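Local coordinates for putative branched-chain amino acid aminotransferase IlvE (Streptococcus mutans, PDB 4DQN), which probably catalyses the pyridoxal phosphate-dependent transfer of amino groups from leucine, isoleucine and valine to 2-oxoglutarate, at residues G57-K65 / A187-A195; I222-F230 / P242-K253. All coordinates share one frame; numbering follows the deposited sequence.

Interaction 1: G57-K65 / A187-A195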
loop_
_atom_site.group_PDB
_atom_site.type_symbol
_atom_site.label_atom_id
_atom_site.label_comp_id
_atom_site.label_asym_id
_atom_site.label_seq_id
_atom_site.Cartn_x
_atom_site.Cartn_y
_atom_site.Cartn_z
ATOM N N GLY A 57 0.697 2.315 -4.927
ATOM C CA GLY A 57 1.121 1.110 -4.221
ATOM C C GLY A 57 1.257 -0.123 -5.099
ATOM O O GLY A 57 1.084 -1.262 -4.630
ATOM N N GLN A 58 1.568 0.070 -6.375
ATOM C CA GLN A 58 1.630 -1.098 -7.254
ATOM C C GLN A 58 3.018 -1.704 -7.137
ATOM O O GLN A 58 3.924 -1.416 -7.942
ATOM C CB GLN A 58 1.270 -0.757 -8.701
ATOM C CG GLN A 58 0.820 -1.988 -9.488
ATOM C CD GLN A 58 0.661 -1.727 -10.979
ATOM O OE1 GLN A 58 1.185 -0.742 -11.515
ATOM N NE2 GLN A 58 -0.058 -2.618 -11.662
ATOM N N GLU A 59 3.179 -2.532 -6.104
ATOM C CA GLU A 59 4.488 -3.066 -5.735
ATOM C C GLU A 59 4.304 -4.360 -4.953
ATOM O O GLU A 59 3.285 -4.550 -4.272
ATOM C CB GLU A 59 5.225 -2.042 -4.867
ATOM C CG GLU A 59 4.463 -1.717 -3.580
ATOM C CD GLU A 59 5.092 -0.612 -2.775
ATOM O OE1 GLU A 59 5.121 -0.727 -1.526
ATOM O OE2 GLU A 59 5.550 0.387 -3.378
ATOM N N ALA A 60 5.291 -5.247 -5.060
ATOM C CA ALA A 60 5.251 -6.522 -4.371
ATOM C C ALA A 60 6.669 -6.994 -4.149
ATOM O O ALA A 60 7.589 -6.609 -4.882
ATOM C CB ALA A 60 4.493 -7.544 -5.203
ATOM N N PHE A 61 6.865 -7.835 -3.143
ATOM C CA PHE A 61 8.198 -8.361 -2.923
ATOM C C PHE A 61 8.152 -9.793 -2.428
ATOM O O PHE A 61 7.088 -10.315 -2.104
ATOM C CB PHE A 61 9.011 -7.452 -1.987
ATOM C CG PHE A 61 8.556 -7.474 -0.546
ATOM C CD1 PHE A 61 9.122 -8.366 0.366
ATOM C CD2 PHE A 61 7.598 -6.583 -0.099
ATOM C CE1 PHE A 61 8.720 -8.372 1.701
ATOM C CE2 PHE A 61 7.187 -6.583 1.231
ATOM C CZ PHE A 61 7.745 -7.477 2.132
ATOM N N GLU A 62 9.314 -10.433 -2.439
ATOM C CA GLU A 62 9.475 -11.753 -1.864
ATOM C C GLU A 62 10.683 -11.744 -0.947
ATOM O O GLU A 62 11.405 -10.734 -0.838
ATOM C CB GLU A 62 9.637 -12.805 -2.961
ATOM C CG GLU A 62 8.312 -13.350 -3.434
ATOM C CD GLU A 62 7.572 -14.093 -2.331
ATOM O OE1 GLU A 62 8.240 -14.693 -1.450
ATOM O OE2 GLU A 62 6.319 -14.088 -2.352
ATOM N N GLY A 63 10.880 -12.862 -0.264
ATOM C CA GLY A 63 12.013 -13.022 0.623
ATOM C C GLY A 63 12.346 -14.493 0.674
ATOM O O GLY A 63 11.466 -15.326 0.925
ATOM N N LEU A 64 13.608 -14.821 0.426
ATOM C CA LEU A 64 14.038 -16.216 0.461
ATOM C C LEU A 64 15.523 -16.244 0.744
ATOM O O LEU A 64 16.212 -15.241 0.559
ATOM C CB LEU A 64 13.691 -16.954 -0.845
ATOM C CG LEU A 64 14.328 -16.533 -2.178
ATOM C CD1 LEU A 64 14.182 -17.635 -3.222
ATOM C CD2 LEU A 64 13.750 -15.208 -2.710
ATOM N N LYS A 65 16.021 -17.381 1.223
ATOM C CA LYS A 65 17.407 -17.453 1.668
ATOM C C LYS A 65 18.238 -18.448 0.866
ATOM O O LYS A 65 17.709 -19.438 0.351
ATOM C CB LYS A 65 17.459 -17.812 3.164
ATOM C CG LYS A 65 17.120 -16.637 4.075
ATOM C CD LYS A 65 16.877 -17.100 5.515
ATOM C CE LYS A 65 16.785 -15.927 6.472
ATOM N NZ LYS A 65 16.494 -16.380 7.867
ATOM N N ALA A 187 -1.704 -11.027 -0.324
ATOM C CA ALA A 187 -0.706 -10.628 -1.313
ATOM C C ALA A 187 0.460 -9.937 -0.602
ATOM O O ALA A 187 0.241 -9.073 0.253
ATOM C CB ALA A 187 -1.347 -9.686 -2.355
ATOM N N LYS A 188 1.695 -10.313 -0.937
ATOM C CA LYS A 188 2.866 -9.702 -0.300
ATOM C C LYS A 188 3.151 -8.335 -0.924
ATOM O O LYS A 188 4.059 -8.192 -1.754
ATOM C CB LYS A 188 4.091 -10.617 -0.438
ATOM C CG LYS A 188 5.172 -10.411 0.629
ATOM C CD LYS A 188 6.073 -11.639 0.685
ATOM C CE LYS A 188 7.165 -11.496 1.730
ATOM N NZ LYS A 188 6.612 -11.372 3.112
ATOM N N VAL A 189 2.373 -7.330 -0.520
ATOM C CA VAL A 189 2.491 -5.995 -1.104
ATOM C C VAL A 189 2.743 -4.939 -0.032
ATOM O O VAL A 189 2.308 -5.081 1.116
ATOM C CB VAL A 189 1.232 -5.620 -1.923
ATOM C CG1 VAL A 189 1.027 -6.609 -3.038
ATOM C CG2 VAL A 189 -0.007 -5.599 -1.029
ATOM N N GLY A 190 3.441 -3.877 -0.415
ATOM C CA GLY A 190 3.772 -2.805 0.509
ATOM C C GLY A 190 2.614 -2.232 1.308
ATOM O O GLY A 190 2.798 -1.816 2.463
ATOM N N GLY A 191 1.422 -2.195 0.714
ATOM C CA GLY A 191 0.277 -1.591 1.383
ATOM C C GLY A 191 -0.034 -2.226 2.736
ATOM O O GLY A 191 -0.396 -1.533 3.696
ATOM N N ASN A 192 0.107 -3.550 2.815
ATOM C CA ASN A 192 -0.138 -4.270 4.061
ATOM C C ASN A 192 0.884 -3.873 5.104
ATOM O O ASN A 192 0.570 -3.773 6.286
ATOM C CB ASN A 192 -0.050 -5.791 3.850
ATOM C CG ASN A 192 -1.020 -6.296 2.801
ATOM O OD1 ASN A 192 -1.992 -5.614 2.459
ATOM N ND2 ASN A 192 -0.762 -7.503 2.282
ATOM N N TYR A 193 2.121 -3.666 4.665
ATOM C CA TYR A 193 3.198 -3.342 5.593
ATOM C C TYR A 193 3.105 -1.907 6.098
ATOM O O TYR A 193 3.364 -1.636 7.282
ATOM C CB TYR A 193 4.557 -3.624 4.949
ATOM C CG TYR A 193 4.852 -5.107 4.825
ATOM C CD1 TYR A 193 4.314 -5.857 3.786
ATOM C CD2 TYR A 193 5.668 -5.754 5.746
ATOM C CE1 TYR A 193 4.576 -7.212 3.664
ATOM C CE2 TYR A 193 5.943 -7.117 5.628
ATOM C CZ TYR A 193 5.387 -7.835 4.585
ATOM O OH TYR A 193 5.653 -9.190 4.446
ATOM N N ALA A 194 2.725 -0.988 5.214
ATOM C CA ALA A 194 2.503 0.409 5.622
ATOM C C ALA A 194 1.486 0.511 6.761
ATOM O O ALA A 194 1.672 1.271 7.723
ATOM C CB ALA A 194 2.050 1.264 4.415
ATOM N N ALA A 195 0.400 -0.245 6.636
ATOM C CA ALA A 195 -0.632 -0.270 7.661
ATOM C C ALA A 195 -0.086 -0.799 8.988
ATOM O O ALA A 195 -0.591 -0.441 10.057
ATOM C CB ALA A 195 -1.817 -1.107 7.192
HETATM O O HOH W 1 0.324 -2.130 -2.010
#
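At the predicted cofactor site of this class-IV aminotransferase, Lys188, the probable Schiff-base lysine but without pyridoxal phosphate attached here, lies against Phe61 of strand 59-68. Lys188 is the centre of an inverse gamma turn just before helix 190-205, and its carbonyl O accepts from Phe61 N (3.2 Å, N-H...O 159°), the N-H meeting the C=O nearly end-on. Chi1 of -156° sets Lys188 CG opposite the backbone N, and the chain runs extended as far as CE, crossing Phe61 at about a right angle. Lys188 CG stands over the centre of the Phe61 ring, 4.2 Å from its centroid, in a CH-pi contact. A bend at chi4 then turns Lys188 NZ to donate a hydrogen bond to Tyr193 OH (2.7 Å). The Tyr193 ring approaches Phe61 from the opposite direction, obliquely, the planes at 54°, and Phe61 CZ lies 3.4 Å from Tyr193 CZ. Nearer the helix start, Glu59 OE1 sits 3.2 Å from Gly190 CA, where the absence of a side chain permits the approach. Glu62 forms a salt bridge with Arg85, while Tyr56 of the second subunit meets Tyr193. One water links the two segments, donating to Gly57 O and accepting from Gly191 N, each at 2.9 Å.

Interaction 2: I222-F230 / P242-K253; sequences IEEVGSANF and PLSPSILPSVTK
Glu223 carries CG anti to its own carbonyl carbon (chi1 -69°), and a further bend at chi2 swings its carboxylate to the serines of 242-253; a similar chi1 in Asn229 (-75°) sends its amide toward the same segment. Each carboxylate oxygen takes one hydroxyl on its syn side, slightly out of plane: Glu223 OE1 from Ser246 OG at 3.0 Å, Glu223 OE2 from Ser244 OG at 2.9 Å. Ser244 OG also accepts from Ser246 N, an ST turn that places both hydroxyls before one carboxylate. Glu223 and Glu224 form a classic beta bulge facing Tyr213, on a hairpin closed by the type II' turn Val225-Ala228. Leu248 N donates to the syn lone pair of Glu224 OE1 (3.0 Å); Glu224 OE2 has a long, weak ion pair with Arg178. The Asn229 amide reads the backbone ahead of helix 251-262: ND2 gives Leu248 O a nearly straight bond in the amide plane (2.9 Å), whereas OD1 accepts from Ser250 N at 3.1 Å, the donor above the carbonyl plane. Ser250 is the N-cap, its OG accepting from Lys253 N. At the other end Pro242 wedges between the two strands, its CB 3.2 Å from Ile222 O and its CD 3.0 Å from Phe230 O.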
loop_
_atom_site.group_PDB
_atom_site.type_symbol
_atom_site.label_atom_id
_atom_site.label_comp_id
_atom_site.label_asym_id
_atom_site.label_seq_id
_atom_site.Cartn_x
_atom_site.Cartn_y
_atom_site.Cartn_z
ATOM N N ILE A 222 -7.295 -15.440 15.227
ATOM C CA ILE A 222 -5.947 -14.968 14.930
ATOM C C ILE A 222 -5.669 -15.039 13.436
ATOM O O ILE A 222 -6.002 -16.029 12.775
ATOM C CB ILE A 222 -4.883 -15.790 15.698
ATOM C CG1 ILE A 222 -4.979 -15.501 17.197
ATOM C CG2 ILE A 222 -3.480 -15.466 15.205
ATOM C CD1 ILE A 222 -3.970 -16.291 18.034
ATOM N N GLU A 223 -5.069 -13.979 12.904
ATOM C CA GLU A 223 -4.670 -13.951 11.507
ATOM C C GLU A 223 -3.184 -14.227 11.378
ATOM O O GLU A 223 -2.767 -15.260 10.836
ATOM C CB GLU A 223 -4.963 -12.580 10.908
ATOM C CG GLU A 223 -6.433 -12.282 10.772
ATOM C CD GLU A 223 -6.933 -12.463 9.368
ATOM O OE1 GLU A 223 -6.486 -11.712 8.475
ATOM O OE2 GLU A 223 -7.774 -13.360 9.154
ATOM N N GLU A 224 -2.382 -13.287 11.865
ATOM C CA GLU A 224 -0.936 -13.435 11.779
ATOM C C GLU A 224 -0.169 -12.598 12.808
ATOM O O GLU A 224 -0.738 -11.717 13.470
ATOM C CB GLU A 224 -0.440 -13.163 10.345
ATOM C CG GLU A 224 -0.990 -11.906 9.681
ATOM C CD GLU A 224 -0.683 -11.869 8.189
ATOM O OE1 GLU A 224 -1.042 -12.828 7.476
ATOM O OE2 GLU A 224 -0.070 -10.886 7.727
ATOM N N VAL A 225 1.125 -12.903 12.923
ATOM C CA VAL A 225 2.023 -12.308 13.906
ATOM C C VAL A 225 2.978 -11.377 13.168
ATOM O O VAL A 225 4.001 -11.817 12.634
ATOM C CB VAL A 225 2.830 -13.408 14.610
ATOM C CG1 VAL A 225 3.546 -12.862 15.843
ATOM C CG2 VAL A 225 1.915 -14.581 14.984
ATOM N N GLY A 226 2.641 -10.089 13.141
ATOM C CA GLY A 226 3.337 -9.150 12.285
ATOM C C GLY A 226 3.160 -9.621 10.860
ATOM O O GLY A 226 2.024 -9.805 10.402
ATOM N N SER A 227 4.273 -9.855 10.168
ATOM C CA SER A 227 4.214 -10.345 8.793
ATOM C C SER A 227 4.392 -11.864 8.722
ATOM O O SER A 227 4.399 -12.439 7.626
ATOM C CB SER A 227 5.270 -9.649 7.929
ATOM O OG SER A 227 6.580 -10.011 8.331
ATOM N N ALA A 228 4.522 -12.505 9.889
ATOM C CA ALA A 228 4.732 -13.959 9.982
ATOM C C ALA A 228 3.450 -14.703 10.352
ATOM O O ALA A 228 2.513 -14.100 10.884
ATOM C CB ALA A 228 5.826 -14.268 11.001
ATOM N N ASN A 229 3.410 -16.007 10.080
ATOM C CA ASN A 229 2.231 -16.827 10.404
ATOM C C ASN A 229 2.263 -17.308 11.854
ATOM O O ASN A 229 3.338 -17.454 12.426
ATOM C CB ASN A 229 2.137 -18.045 9.480
ATOM C CG ASN A 229 1.651 -17.696 8.078
ATOM O OD1 ASN A 229 1.656 -18.538 7.185
ATOM N ND2 ASN A 229 1.248 -16.453 7.878
ATOM N N PHE A 230 1.088 -17.542 12.440
ATOM C CA PHE A 230 0.962 -18.108 13.781
ATOM C C PHE A 230 0.801 -19.622 13.642
ATOM O O PHE A 230 0.207 -20.103 12.665
ATOM C CB PHE A 230 -0.271 -17.513 14.493
ATOM C CG PHE A 230 -0.545 -18.100 15.873
ATOM C CD1 PHE A 230 -1.344 -19.240 16.029
ATOM C CD2 PHE A 230 -0.012 -17.505 17.010
ATOM C CE1 PHE A 230 -1.594 -19.774 17.297
ATOM C CE2 PHE A 230 -0.258 -18.030 18.283
ATOM C CZ PHE A 230 -1.052 -19.159 18.428
ATOM N N PRO A 242 -3.629 -20.678 11.456
ATOM C CA PRO A 242 -4.803 -19.971 10.931
ATOM C C PRO A 242 -4.950 -20.057 9.414
ATOM O O PRO A 242 -3.974 -20.000 8.656
ATOM C CB PRO A 242 -4.541 -18.513 11.337
ATOM C CG PRO A 242 -3.715 -18.631 12.577
ATOM C CD PRO A 242 -2.806 -19.806 12.313
ATOM N N LEU A 243 -6.194 -20.199 8.977
ATOM C CA LEU A 243 -6.515 -20.100 7.567
ATOM C C LEU A 243 -7.536 -18.992 7.326
ATOM O O LEU A 243 -8.687 -19.076 7.766
ATOM C CB LEU A 243 -7.069 -21.426 7.059
ATOM C CG LEU A 243 -7.581 -21.431 5.616
ATOM C CD1 LEU A 243 -6.564 -20.802 4.643
ATOM C CD2 LEU A 243 -7.906 -22.858 5.227
ATOM N N SER A 244 -7.115 -17.954 6.619
ATOM C CA SER A 244 -8.028 -16.897 6.210
ATOM C C SER A 244 -7.598 -16.409 4.844
ATOM O O SER A 244 -6.425 -16.521 4.493
ATOM C CB SER A 244 -8.012 -15.743 7.218
ATOM O OG SER A 244 -8.188 -14.488 6.569
ATOM N N PRO A 245 -8.549 -15.872 4.065
ATOM C CA PRO A 245 -8.241 -15.285 2.756
ATOM C C PRO A 245 -7.604 -13.905 2.900
ATOM O O PRO A 245 -7.364 -13.231 1.893
ATOM C CB PRO A 245 -9.624 -15.133 2.121
ATOM C CG PRO A 245 -10.550 -14.941 3.290
ATOM C CD PRO A 245 -9.993 -15.821 4.373
ATOM N N SER A 246 -7.364 -13.495 4.146
ATOM C CA SER A 246 -6.817 -12.178 4.463
ATOM C C SER A 246 -5.377 -12.342 4.966
ATOM O O SER A 246 -4.681 -11.367 5.272
ATOM C CB SER A 246 -7.699 -11.496 5.526
ATOM O OG SER A 246 -7.152 -10.257 5.947
ATOM N N ILE A 247 -4.937 -13.594 5.027
ATOM C CA ILE A 247 -3.624 -13.946 5.559
ATOM C C ILE A 247 -2.619 -14.223 4.432
ATOM O O ILE A 247 -2.963 -14.846 3.422
ATOM C CB ILE A 247 -3.752 -15.204 6.467
ATOM C CG1 ILE A 247 -4.436 -14.838 7.792
ATOM C CG2 ILE A 247 -2.403 -15.867 6.715
ATOM C CD1 ILE A 247 -4.834 -16.062 8.615
ATOM N N LEU A 248 -1.387 -13.744 4.596
ATOM C CA LEU A 248 -0.300 -14.111 3.691
ATOM C C LEU A 248 0.169 -15.530 3.997
ATOM O O LEU A 248 0.646 -15.803 5.096
ATOM C CB LEU A 248 0.888 -13.162 3.847
ATOM C CG LEU A 248 2.102 -13.603 3.019
ATOM C CD1 LEU A 248 2.171 -12.800 1.741
ATOM C CD2 LEU A 248 3.404 -13.494 3.804
ATOM N N PRO A 249 0.055 -16.439 3.019
ATOM C CA PRO A 249 0.501 -17.819 3.244
ATOM C C PRO A 249 2.027 -17.952 3.131
ATOM O O PRO A 249 2.565 -17.860 2.021
ATOM C CB PRO A 249 -0.192 -18.596 2.117
ATOM C CG PRO A 249 -0.512 -17.565 1.040
ATOM C CD PRO A 249 -0.271 -16.180 1.606
ATOM N N SER A 250 2.716 -18.159 4.254
ATOM C CA SER A 250 4.181 -18.234 4.223
ATOM C C SER A 250 4.688 -19.601 3.750
ATOM O O SER A 250 4.044 -20.636 3.974
ATOM C CB SER A 250 4.804 -17.830 5.571
ATOM O OG SER A 250 4.917 -18.917 6.471
ATOM N N VAL A 251 5.823 -19.596 3.060
ATOM C CA VAL A 251 6.454 -20.842 2.614
ATOM C C VAL A 251 6.853 -21.660 3.844
ATOM O O VAL A 251 6.763 -22.892 3.864
ATOM C CB VAL A 251 7.683 -20.540 1.740
ATOM C CG1 VAL A 251 8.278 -21.822 1.179
ATOM C CG2 VAL A 251 7.297 -19.614 0.597
ATOM N N THR A 252 7.271 -20.956 4.887
ATOM C CA THR A 252 7.669 -21.602 6.134
ATOM C C THR A 252 6.498 -22.365 6.762
ATOM O O THR A 252 6.665 -23.501 7.213
ATOM C CB THR A 252 8.249 -20.568 7.116
ATOM O OG1 THR A 252 9.237 -19.786 6.431
ATOM C CG2 THR A 252 8.922 -21.258 8.300
ATOM N N LYS A 253 5.310 -21.761 6.755
ATOM C CA LYS A 253 4.118 -22.428 7.289
ATOM C C LYS A 253 3.771 -23.714 6.551
ATOM O O LYS A 253 3.485 -24.738 7.178
ATOM C CB LYS A 253 2.903 -21.493 7.267
ATOM C CG LYS A 253 1.596 -22.271 7.371
ATOM C CD LYS A 253 0.364 -21.393 7.293
ATOM C CE LYS A 253 -0.018 -21.053 5.866
ATOM N NZ LYS A 253 -1.230 -20.170 5.878
#

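How the interactions relate
Of the four segments, 57-65 on strand 59-68 of the seven-stranded antiparallel sheet comes first, and 121 residues pass before interaction 1 closes the loop at the start of helix 190-205. Interaction 2 opens only afterwards and is far more local: 11 residues, mostly the hairpin of strands 228-234 and 238-241 in the mixed sheet, separate its segments. The two are thus in series, neither nested nor crossed. They nevertheless touch, Tyr193 CE2 lying 3.5 Å from Ser227 CB and Lys188 CB 3.6 Å from Leu248 CD1. Arg85 of helix 79-92, the partner of Glu62, also donates to Pro249 O. The first sheet, the start of helix 190-205 and the loop leading into helix 251-262 come together beside the predicted cofactor lysine.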